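DNA replication licensing factor MCM related protein (Thermoplasma acidophilum, PDB 4ME3) is the N-terminal, zinc-binding domain of an archaeal MCM, and as part of the full-length protein probably binds single-stranded DNA and serves an ATP-driven replicative helicase. Local coordinates at residues P138-E146 and L153-N161. Numbering follows the deposited sequence.
Sequences PKLKNAAFE and LTYVEQTEN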
# COMPACT_ATOMS: atom_id res chain seq x y z
N PRO A 138 13.80 3.88 -5.80
CA PRO A 138 12.52 4.11 -6.47
C PRO A 138 11.90 2.82 -6.99
O PRO A 138 12.60 1.94 -7.50
CB PRO A 138 12.90 5.03 -7.63
CG PRO A 138 14.28 4.60 -7.98
CD PRO A 138 14.94 4.20 -6.68
N LYS A 139 10.58 2.72 -6.86
CA LYS A 139 9.83 1.60 -7.41
C LYS A 139 8.72 2.15 -8.30
O LYS A 139 8.03 3.10 -7.93
CB LYS A 139 9.23 0.75 -6.29
CG LYS A 139 8.15 -0.22 -6.76
CD LYS A 139 7.22 -0.61 -5.63
CE LYS A 139 5.83 -0.96 -6.15
NZ LYS A 139 4.83 -1.05 -5.05
N LEU A 140 8.57 1.54 -9.46
CA LEU A 140 7.52 1.91 -10.40
C LEU A 140 6.15 1.68 -9.75
O LEU A 140 5.87 0.58 -9.28
CB LEU A 140 7.67 1.08 -11.67
CG LEU A 140 6.83 1.44 -12.88
CD1 LEU A 140 7.12 2.86 -13.33
CD2 LEU A 140 7.12 0.44 -14.00
N LYS A 141 5.31 2.71 -9.72
CA LYS A 141 4.01 2.62 -9.06
C LYS A 141 2.87 2.72 -10.06
O LYS A 141 2.00 1.85 -10.12
CB LYS A 141 3.87 3.69 -7.99
CG LYS A 141 2.57 3.62 -7.21
CD LYS A 141 2.45 2.31 -6.44
CE LYS A 141 1.14 2.24 -5.67
NZ LYS A 141 1.00 3.32 -4.66
N ASN A 142 2.86 3.81 -10.83
CA ASN A 142 1.92 3.93 -11.94
C ASN A 142 2.70 3.99 -13.24
O ASN A 142 3.34 5.00 -13.54
CB ASN A 142 1.03 5.16 -11.77
CG ASN A 142 -0.22 5.08 -12.62
OD1 ASN A 142 -0.63 4.00 -13.05
ND2 ASN A 142 -0.84 6.23 -12.87
N ALA A 143 2.66 2.90 -14.00
CA ALA A 143 3.50 2.75 -15.18
C ALA A 143 2.81 3.21 -16.45
O ALA A 143 1.70 2.77 -16.75
CB ALA A 143 3.94 1.31 -15.32
N ALA A 144 3.48 4.08 -17.20
CA ALA A 144 2.98 4.54 -18.49
C ALA A 144 3.42 3.60 -19.60
O ALA A 144 4.61 3.33 -19.75
CB ALA A 144 3.49 5.95 -18.77
N PHE A 145 2.46 3.11 -20.38
CA PHE A 145 2.76 2.24 -21.52
C PHE A 145 2.28 2.86 -22.82
O PHE A 145 1.12 3.26 -22.94
CB PHE A 145 2.11 0.87 -21.33
CG PHE A 145 2.75 0.02 -20.27
CD1 PHE A 145 3.85 -0.77 -20.57
CD2 PHE A 145 2.27 0.01 -18.97
CE1 PHE A 145 4.44 -1.55 -19.60
CE2 PHE A 145 2.86 -0.77 -18.00
CZ PHE A 145 3.95 -1.55 -18.32
N GLU A 146 3.17 2.94 -23.81
CA GLU A 146 2.83 3.53 -25.09
C GLU A 146 2.40 2.47 -26.10
O GLU A 146 3.13 1.51 -26.35
CB GLU A 146 4.00 4.35 -25.64
CG GLU A 146 3.74 4.94 -27.02
CD GLU A 146 4.89 5.80 -27.51
OE1 GLU A 146 5.85 6.01 -26.75
OE2 GLU A 146 4.82 6.26 -28.67
N LEU A 153 -1.18 6.56 -24.34
CA LEU A 153 -0.64 6.05 -23.09
C LEU A 153 -1.69 5.33 -22.25
O LEU A 153 -2.74 5.89 -21.93
CB LEU A 153 -0.03 7.18 -22.27
CG LEU A 153 1.17 7.89 -22.89
CD1 LEU A 153 1.58 9.07 -22.04
CD2 LEU A 153 2.33 6.92 -23.06
N THR A 154 -1.39 4.09 -21.90
CA THR A 154 -2.19 3.32 -20.96
C THR A 154 -1.41 3.19 -19.66
O THR A 154 -0.28 2.69 -19.66
CB THR A 154 -2.48 1.91 -21.50
OG1 THR A 154 -3.29 2.01 -22.68
CG2 THR A 154 -3.21 1.06 -20.46
N TYR A 155 -2.00 3.63 -18.56
CA TYR A 155 -1.34 3.53 -17.27
C TYR A 155 -1.79 2.28 -16.52
O TYR A 155 -2.98 1.96 -16.50
CB TYR A 155 -1.61 4.79 -16.43
CG TYR A 155 -0.72 5.96 -16.80
CD1 TYR A 155 -1.05 6.81 -17.84
CD2 TYR A 155 0.46 6.20 -16.10
CE1 TYR A 155 -0.24 7.88 -18.18
CE2 TYR A 155 1.27 7.27 -16.43
CZ TYR A 155 0.92 8.10 -17.47
OH TYR A 155 1.73 9.17 -17.80
N VAL A 156 -0.84 1.58 -15.93
CA VAL A 156 -1.13 0.37 -15.16
C VAL A 156 -0.48 0.46 -13.79
O VAL A 156 0.74 0.63 -13.69
CB VAL A 156 -0.63 -0.89 -15.87
CG1 VAL A 156 -1.00 -2.14 -15.06
CG2 VAL A 156 -1.19 -0.98 -17.28
N GLU A 157 -1.28 0.35 -12.74
CA GLU A 157 -0.76 0.35 -11.38
C GLU A 157 0.08 -0.90 -11.15
O GLU A 157 -0.30 -1.99 -11.58
CB GLU A 157 -1.90 0.41 -10.36
CG GLU A 157 -1.42 0.47 -8.92
CD GLU A 157 -2.56 0.41 -7.93
OE1 GLU A 157 -3.73 0.47 -8.36
OE2 GLU A 157 -2.29 0.31 -6.71
N GLN A 158 1.21 -0.73 -10.47
CA GLN A 158 2.11 -1.84 -10.20
C GLN A 158 1.98 -2.28 -8.74
O GLN A 158 2.00 -1.45 -7.83
CB GLN A 158 3.55 -1.42 -10.49
CG GLN A 158 3.76 -0.92 -11.90
CD GLN A 158 3.49 -2.00 -12.93
OE1 GLN A 158 4.04 -3.10 -12.84
NE2 GLN A 158 2.65 -1.69 -13.91
N THR A 159 1.82 -3.58 -8.54
CA THR A 159 1.63 -4.12 -7.20
C THR A 159 2.60 -5.26 -6.88
O THR A 159 2.70 -5.70 -5.74
CB THR A 159 0.20 -4.64 -7.02
OG1 THR A 159 -0.11 -5.58 -8.05
CG2 THR A 159 -0.80 -3.48 -7.08
N GLU A 160 3.33 -5.72 -7.89
CA GLU A 160 4.23 -6.86 -7.73
C GLU A 160 5.66 -6.49 -8.10
O GLU A 160 5.92 -5.43 -8.66
CB GLU A 160 3.76 -8.03 -8.58
CG GLU A 160 2.37 -8.55 -8.21
CD GLU A 160 1.97 -9.77 -9.01
OE1 GLU A 160 2.79 -10.24 -9.83
OE2 GLU A 160 0.84 -10.26 -8.82
N ASN A 161 6.59 -7.39 -7.78
CA ASN A 161 8.00 -7.18 -8.09
C ASN A 161 8.25 -7.28 -9.59
O ASN A 161 9.19 -6.68 -10.11
CB ASN A 161 8.86 -8.20 -7.35
CG ASN A 161 8.85 -7.97 -5.85
OD1 ASN A 161 8.06 -7.18 -5.33
ND2 ASN A 161 9.72 -8.68 -5.13
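The carbonyl oxygen Val156 O is gripped by two donors, one on each face of its plane. Ala143 N donates to Val156 O across the strand pair at 3.0 Å. Gln158 NE2 comes to Val156 O from the other face, also at 3.0 Å, and both lie well out of the carbonyl plane. The Gln158 chain is bent at chi2 (-63°), which folds its amide back toward the carbonyl of Val156. Gln158 NE2 then sits 3.6 Å from Ala143 CB and near the edge of the Phe145 ring. The other end of this amide is held as well, since OE1 accepts from Ser164 N.

Further along, Ala143 O takes Val156 N, and Phe145 and Thr154 exchange two backbone bonds. Val156 CG2 packs obliquely on Phe145 CD2, while Thr154 O lies in the plane of that ring, at its edge. On the opposite face of the sheet, the Tyr155 ring lies against Asn142 and Ala144 of 138-146. Ala144 CB meets one ring face, 3.5 Å from Tyr155 CE2. The Asn142 side chain crosses that of Tyr155 at about a right angle, with amide and ring planes 43° apart. Asn142 ND2 comes near Tyr155 CD2 and is held by the carbonyls of Gln91 and Arg92. Tyr155 OH bonds to Leu189 O. A serine at Tyr155 would probably strip Ala144 CB of its aromatic cover and leave the carbonyl of Leu189 without this hydroxyl.

At the corner, Gln158 N donates to Lys141 O at 2.7 Å. There Lys141 and Asn142 both face Glu191, a classic beta bulge. Beyond it, strands 143-146 and 153-157 form an antiparallel beta hairpin. Its far end leads to the four-cysteine zinc site of Cys147, Cys150, Cys169 and Cys172, the zinc-binding module of the MCM N-terminal domain.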